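Local atomic coordinates of hypothetical protein DUF871 (Enterococcus faecalis, PDB entry 2P0O), a protein that is of unknown function but is probably a 6-phospho-N-acetylmuramidase that acts on phosphorylated muramic acid sugars. Residues Q233-V247 with N353-F367. Sequence-based numbering, arbitrary orientation.
Sequences QFGYYHQTNQFLLEV and NQFTLVTEGTIENEF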
loop_
_atom_site.group_PDB
_atom_site.type_symbol
_atom_site.label_atom_id
_atom_site.label_comp_id
_atom_site.label_asym_id
_atom_site.label_seq_id
_atom_site.Cartn_x
_atom_site.Cartn_y
_atom_site.Cartn_z
ATOM N N GLN A 233 -7.182 -7.717 4.112
ATOM C CA GLN A 233 -7.239 -6.410 4.756
ATOM C C GLN A 233 -7.536 -5.327 3.705
ATOM O O GLN A 233 -8.410 -4.484 3.939
ATOM C CB GLN A 233 -5.976 -6.121 5.571
ATOM C CG GLN A 233 -5.956 -6.910 6.888
ATOM C CD GLN A 233 -4.719 -6.656 7.730
ATOM O OE1 GLN A 233 -3.590 -6.705 7.235
ATOM N NE2 GLN A 233 -4.920 -6.409 9.012
ATOM N N PHE A 234 -6.829 -5.362 2.562
ATOM C CA PHE A 234 -7.128 -4.456 1.459
ATOM C C PHE A 234 -8.583 -4.605 1.065
ATOM O O PHE A 234 -9.305 -3.611 0.973
ATOM C CB PHE A 234 -6.215 -4.666 0.227
ATOM C CG PHE A 234 -4.857 -3.984 0.346
ATOM C CD1 PHE A 234 -4.723 -2.599 0.124
ATOM C CD2 PHE A 234 -3.707 -4.728 0.646
ATOM C CE1 PHE A 234 -3.454 -1.962 0.225
ATOM C CE2 PHE A 234 -2.427 -4.095 0.742
ATOM C CZ PHE A 234 -2.310 -2.729 0.537
ATOM N N GLY A 235 -9.005 -5.853 0.864
ATOM C CA GLY A 235 -10.324 -6.145 0.363
ATOM C C GLY A 235 -11.372 -5.658 1.324
ATOM O O GLY A 235 -12.359 -5.053 0.907
ATOM N N TYR A 236 -11.182 -5.932 2.603
ATOM C CA TYR A 236 -12.148 -5.523 3.619
ATOM C C TYR A 236 -12.293 -3.985 3.650
ATOM O O TYR A 236 -13.400 -3.442 3.707
ATOM C CB TYR A 236 -11.706 -6.060 4.984
ATOM C CG TYR A 236 -12.834 -6.473 5.901
ATOM C CD1 TYR A 236 -13.415 -5.562 6.798
ATOM C CD2 TYR A 236 -13.313 -7.796 5.885
ATOM C CE1 TYR A 236 -14.455 -5.966 7.653
ATOM C CE2 TYR A 236 -14.334 -8.208 6.736
ATOM C CZ TYR A 236 -14.903 -7.294 7.609
ATOM O OH TYR A 236 -15.931 -7.738 8.428
ATOM N N TYR A 237 -11.162 -3.289 3.607
ATOM C CA TYR A 237 -11.150 -1.841 3.592
ATOM C C TYR A 237 -11.797 -1.316 2.326
ATOM O O TYR A 237 -12.555 -0.351 2.343
ATOM C CB TYR A 237 -9.705 -1.340 3.631
ATOM C CG TYR A 237 -9.581 0.166 3.842
ATOM C CD1 TYR A 237 -10.206 0.771 4.928
ATOM C CD2 TYR A 237 -8.846 0.981 2.955
ATOM C CE1 TYR A 237 -10.116 2.142 5.148
ATOM C CE2 TYR A 237 -8.747 2.385 3.170
ATOM C CZ TYR A 237 -9.391 2.937 4.278
ATOM O OH TYR A 237 -9.337 4.274 4.564
ATOM N N HIS A 238 -11.487 -1.944 1.202
ATOM C CA HIS A 238 -11.996 -1.448 -0.075
ATOM C C HIS A 238 -13.530 -1.607 -0.184
ATOM O O HIS A 238 -14.228 -0.711 -0.665
ATOM C CB HIS A 238 -11.208 -2.116 -1.201
ATOM C CG HIS A 238 -11.852 -2.051 -2.545
ATOM N ND1 HIS A 238 -11.755 -0.944 -3.364
ATOM C CD2 HIS A 238 -12.550 -2.979 -3.241
ATOM C CE1 HIS A 238 -12.371 -1.194 -4.503
ATOM N NE2 HIS A 238 -12.870 -2.417 -4.450
ATOM N N GLN A 239 -14.065 -2.712 0.315
ATOM C CA GLN A 239 -15.509 -2.954 0.210
ATOM C C GLN A 239 -16.340 -2.269 1.274
ATOM O O GLN A 239 -17.500 -1.929 1.030
ATOM C CB GLN A 239 -15.817 -4.450 0.247
ATOM C CG GLN A 239 -15.326 -5.180 -0.956
ATOM C CD GLN A 239 -15.715 -6.643 -0.953
ATOM O OE1 GLN A 239 -16.767 -7.040 -0.419
ATOM N NE2 GLN A 239 -14.870 -7.458 -1.577
ATOM N N THR A 240 -15.769 -2.096 2.458
ATOM C CA THR A 240 -16.547 -1.637 3.625
ATOM C C THR A 240 -16.049 -0.351 4.280
ATOM O O THR A 240 -16.704 0.160 5.193
ATOM C CB THR A 240 -16.599 -2.732 4.742
ATOM O OG1 THR A 240 -15.330 -2.811 5.442
ATOM C CG2 THR A 240 -16.986 -4.120 4.145
ATOM N N ASN A 241 -14.877 0.150 3.868
ATOM C CA ASN A 241 -14.265 1.303 4.537
ATOM C C ASN A 241 -13.844 0.992 5.985
ATOM O O ASN A 241 -13.588 1.898 6.765
ATOM C CB ASN A 241 -15.206 2.531 4.513
ATOM C CG ASN A 241 -14.466 3.851 4.726
ATOM O OD1 ASN A 241 -13.255 3.928 4.560
ATOM N ND2 ASN A 241 -15.204 4.899 5.089
ATOM N N GLN A 242 -13.783 -0.279 6.345
ATOM C CA GLN A 242 -13.419 -0.653 7.704
ATOM C C GLN A 242 -12.024 -1.212 7.730
ATOM O O GLN A 242 -11.634 -1.948 6.802
ATOM C CB GLN A 242 -14.352 -1.735 8.250
ATOM C CG GLN A 242 -15.798 -1.356 8.481
ATOM C CD GLN A 242 -16.724 -2.585 8.615
ATOM O OE1 GLN A 242 -16.282 -3.708 8.869
ATOM N NE2 GLN A 242 -18.004 -2.367 8.439
ATOM N N PHE A 243 -11.296 -0.901 8.803
ATOM C CA PHE A 243 -9.996 -1.449 9.089
ATOM C C PHE A 243 -10.162 -2.757 9.858
ATOM O O PHE A 243 -10.775 -2.790 10.921
ATOM C CB PHE A 243 -9.143 -0.473 9.940
ATOM C CG PHE A 243 -8.783 0.786 9.227
ATOM C CD1 PHE A 243 -7.716 0.806 8.291
ATOM C CD2 PHE A 243 -9.505 1.956 9.460
ATOM C CE1 PHE A 243 -7.387 1.980 7.602
ATOM C CE2 PHE A 243 -9.178 3.142 8.799
ATOM C CZ PHE A 243 -8.120 3.161 7.859
ATOM N N LEU A 244 -9.574 -3.821 9.334
ATOM C CA LEU A 244 -9.753 -5.140 9.885
ATOM C C LEU A 244 -8.493 -5.522 10.633
ATOM O O LEU A 244 -7.408 -5.551 10.037
ATOM C CB LEU A 244 -10.047 -6.125 8.750
ATOM C CG LEU A 244 -10.342 -7.591 9.071
ATOM C CD1 LEU A 244 -11.660 -7.711 9.861
ATOM C CD2 LEU A 244 -10.377 -8.473 7.824
ATOM N N LEU A 245 -8.630 -5.847 11.916
ATOM C CA LEU A 245 -7.468 -6.169 12.756
ATOM C C LEU A 245 -7.738 -7.407 13.590
ATOM O O LEU A 245 -8.886 -7.678 13.936
ATOM C CB LEU A 245 -7.102 -4.999 13.706
ATOM C CG LEU A 245 -6.949 -3.563 13.211
ATOM C CD1 LEU A 245 -8.337 -2.909 13.114
ATOM C CD2 LEU A 245 -6.037 -2.707 14.134
ATOM N N GLU A 246 -6.680 -8.146 13.912
ATOM C CA GLU A 246 -6.756 -9.348 14.766
ATOM C C GLU A 246 -6.339 -9.079 16.210
ATOM O O GLU A 246 -5.518 -8.196 16.479
ATOM C CB GLU A 246 -5.905 -10.479 14.187
ATOM C CG GLU A 246 -6.618 -11.300 13.140
ATOM C CD GLU A 246 -5.735 -12.379 12.481
ATOM O OE1 GLU A 246 -4.559 -12.585 12.889
ATOM O OE2 GLU A 246 -6.253 -13.058 11.555
ATOM N N VAL A 247 -6.906 -9.845 17.136
ATOM C CA VAL A 247 -6.566 -9.723 18.538
ATOM C C VAL A 247 -6.103 -11.064 19.034
ATOM O O VAL A 247 -6.473 -12.097 18.451
ATOM C CB VAL A 247 -7.779 -9.215 19.422
ATOM C CG1 VAL A 247 -8.161 -7.814 19.052
ATOM C CG2 VAL A 247 -9.024 -10.200 19.370
ATOM N N ASN A 353 -13.533 6.919 11.982
ATOM C CA ASN A 353 -13.249 5.692 11.233
ATOM C C ASN A 353 -13.732 4.415 11.930
ATOM O O ASN A 353 -13.633 4.288 13.166
ATOM C CB ASN A 353 -11.737 5.532 10.926
ATOM C CG ASN A 353 -11.216 6.541 9.902
ATOM O OD1 ASN A 353 -10.027 6.823 9.865
ATOM N ND2 ASN A 353 -12.108 7.118 9.103
ATOM N N GLN A 354 -14.202 3.455 11.126
ATOM C CA GLN A 354 -14.611 2.148 11.641
ATOM C C GLN A 354 -13.526 1.112 11.594
ATOM O O GLN A 354 -12.690 1.102 10.695
ATOM C CB GLN A 354 -15.795 1.580 10.903
ATOM C CG GLN A 354 -16.938 2.508 10.790
ATOM C CD GLN A 354 -18.027 1.861 9.988
ATOM O OE1 GLN A 354 -18.943 1.258 10.551
ATOM N NE2 GLN A 354 -17.910 1.928 8.669
ATOM N N PHE A 355 -13.576 0.208 12.567
ATOM C CA PHE A 355 -12.615 -0.875 12.655
ATOM C C PHE A 355 -13.266 -2.098 13.261
ATOM O O PHE A 355 -14.081 -1.972 14.172
ATOM C CB PHE A 355 -11.416 -0.443 13.463
ATOM C CG PHE A 355 -11.729 -0.020 14.893
ATOM C CD1 PHE A 355 -12.139 1.275 15.186
ATOM C CD2 PHE A 355 -11.515 -0.909 15.953
ATOM C CE1 PHE A 355 -12.371 1.695 16.523
ATOM C CE2 PHE A 355 -11.760 -0.509 17.282
ATOM C CZ PHE A 355 -12.167 0.785 17.571
ATOM N N THR A 356 -12.883 -3.270 12.746
ATOM C CA THR A 356 -13.487 -4.539 13.076
ATOM C C THR A 356 -12.408 -5.447 13.696
ATOM O O THR A 356 -11.346 -5.673 13.111
ATOM C CB THR A 356 -14.078 -5.151 11.809
ATOM O OG1 THR A 356 -15.049 -4.230 11.253
ATOM C CG2 THR A 356 -14.702 -6.509 12.079
ATOM N N LEU A 357 -12.687 -5.955 14.889
ATOM C CA LEU A 357 -11.731 -6.790 15.615
ATOM C C LEU A 357 -12.167 -8.215 15.414
ATOM O O LEU A 357 -13.352 -8.541 15.618
ATOM C CB LEU A 357 -11.746 -6.430 17.112
ATOM C CG LEU A 357 -11.417 -4.968 17.421
ATOM C CD1 LEU A 357 -11.308 -4.722 18.948
ATOM C CD2 LEU A 357 -10.106 -4.504 16.664
ATOM N N VAL A 358 -11.227 -9.057 14.983
ATOM C CA VAL A 358 -11.511 -10.466 14.796
ATOM C C VAL A 358 -10.419 -11.279 15.494
ATOM O O VAL A 358 -9.305 -10.779 15.767
ATOM C CB VAL A 358 -11.655 -10.890 13.293
ATOM C CG1 VAL A 358 -12.852 -10.207 12.620
ATOM C CG2 VAL A 358 -10.346 -10.627 12.503
ATOM N N THR A 359 -10.728 -12.520 15.801
ATOM C CA THR A 359 -9.771 -13.287 16.571
ATOM C C THR A 359 -8.620 -13.796 15.671
ATOM O O THR A 359 -8.774 -13.947 14.444
ATOM C CB THR A 359 -10.467 -14.381 17.409
ATOM O OG1 THR A 359 -9.771 -14.529 18.662
ATOM C CG2 THR A 359 -10.495 -15.708 16.661
ATOM N N GLU A 360 -7.458 -13.979 16.285
ATOM C CA GLU A 360 -6.225 -14.250 15.552
ATOM C C GLU A 360 -6.373 -15.451 14.602
ATOM O O GLU A 360 -6.916 -16.487 14.978
ATOM C CB GLU A 360 -5.038 -14.443 16.519
ATOM C CG GLU A 360 -3.685 -14.620 15.798
ATOM C CD GLU A 360 -2.475 -14.849 16.724
ATOM O OE1 GLU A 360 -2.650 -15.249 17.910
ATOM O OE2 GLU A 360 -1.328 -14.625 16.238
ATOM N N GLY A 361 -5.925 -15.251 13.359
ATOM C CA GLY A 361 -5.884 -16.280 12.334
ATOM C C GLY A 361 -7.111 -16.341 11.440
ATOM O O GLY A 361 -7.158 -17.185 10.537
ATOM N N THR A 362 -8.097 -15.458 11.669
ATOM C CA THR A 362 -9.401 -15.571 10.976
ATOM C C THR A 362 -9.649 -14.485 9.907
ATOM O O THR A 362 -10.698 -14.463 9.253
ATOM C CB THR A 362 -10.598 -15.645 11.956
ATOM O OG1 THR A 362 -10.728 -14.413 12.669
ATOM C CG2 THR A 362 -10.406 -16.776 12.965
ATOM N N ILE A 363 -8.690 -13.588 9.736
ATOM C CA ILE A 363 -8.841 -12.499 8.777
ATOM C C ILE A 363 -9.238 -13.022 7.381
ATOM O O ILE A 363 -10.157 -12.488 6.753
ATOM C CB ILE A 363 -7.592 -11.602 8.729
ATOM C CG1 ILE A 363 -7.728 -10.476 9.773
ATOM C CG2 ILE A 363 -7.409 -10.956 7.307
ATOM C CD1 ILE A 363 -6.599 -9.446 9.735
ATOM N N GLU A 364 -8.567 -14.079 6.918
ATOM C CA GLU A 364 -8.870 -14.660 5.613
ATOM C C GLU A 364 -10.321 -15.137 5.456
ATOM O O GLU A 364 -10.970 -14.795 4.467
ATOM C CB GLU A 364 -7.879 -15.764 5.259
ATOM C CG GLU A 364 -6.432 -15.261 5.139
ATOM C CD GLU A 364 -5.567 -15.501 6.394
ATOM O OE1 GLU A 364 -6.038 -15.210 7.538
ATOM O OE2 GLU A 364 -4.411 -15.991 6.206
ATOM N N ASN A 365 -10.832 -15.906 6.413
ATOM C CA ASN A 365 -12.227 -16.351 6.322
ATOM C C ASN A 365 -13.227 -15.242 6.598
ATOM O O ASN A 365 -14.355 -15.282 6.107
ATOM C CB ASN A 365 -12.543 -17.565 7.204
ATOM C CG ASN A 365 -13.917 -18.174 6.884
ATOM O OD1 ASN A 365 -14.319 -18.263 5.721
ATOM N ND2 ASN A 365 -14.646 -18.570 7.918
ATOM N N GLU A 366 -12.819 -14.249 7.363
ATOM C CA GLU A 366 -13.697 -13.136 7.636
ATOM C C GLU A 366 -13.933 -12.364 6.324
ATOM O O GLU A 366 -15.067 -12.007 6.020
ATOM C CB GLU A 366 -13.058 -12.261 8.698
ATOM C CG GLU A 366 -13.985 -11.765 9.748
ATOM C CD GLU A 366 -14.742 -12.864 10.476
ATOM O OE1 GLU A 366 -14.143 -13.674 11.239
ATOM O OE2 GLU A 366 -15.958 -12.899 10.273
ATOM N N PHE A 367 -12.869 -12.155 5.526
ATOM C CA PHE A 367 -13.042 -11.545 4.207
ATOM C C PHE A 367 -13.813 -12.443 3.229
ATOM O O PHE A 367 -14.615 -11.935 2.435
ATOM C CB PHE A 367 -11.721 -11.098 3.577
ATOM C CG PHE A 367 -11.910 -10.414 2.230
ATOM C CD1 PHE A 367 -12.631 -9.226 2.134
ATOM C CD2 PHE A 367 -11.399 -10.977 1.065
ATOM C CE1 PHE A 367 -12.845 -8.616 0.909
ATOM C CE2 PHE A 367 -11.605 -10.362 -0.173
ATOM C CZ PHE A 367 -12.334 -9.180 -0.244
HETATM O O HOH W 1 -14.037 3.923 8.520
HETATM O O HOH W 2 -4.786 -14.094 9.913
#
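Strands 242-247 and 354-359 pair in parallel through backbone bonds that use Thr356 twice: its N donates to Phe243 O (2.8 Å) and its O accepts from Leu245 N. The same pattern continues with Val358, whose N reaches Leu245 O and whose O takes Val247 N (2.9 Å). Among side chains, Thr356 OG1 donates to Gln242 OE1 at 2.7 Å, arriving well above the carbonyl plane, and is also hydrogen-bonded to Thr261. Where strand 354-359 leads to helix 363-370, the extended chain of Glu246 (chi2 176°) reaches the type II turn Thr359-Thr362; Ile363 N meets the anti lone pair of OE2 at 3.1 Å, while OE1 forms a salt bridge with Arg229. Each segment joins a helix to a strand, and with 260-263 these strands form a small mixed sheet beside the TIM barrel; helix 228-240 passes through Asn241, whose phi is positive, into strand 242-247. Apolar contacts join the sheet to the helices. With CG anti to the backbone N (chi1 -177°), Leu244 sets CD1 against Val358 CG1 and over the centre of the Tyr236 ring, and CD2 against Ile363 CG1 (3.9 Å). Ile363 CD1 lies 3.5 Å from Gln233 NE2, an amide that donates to Leu244 O. Phe367 brings CE1 to 3.3 Å from the backbone C of Gly235, its side chain running antiparallel to that of Tyr236.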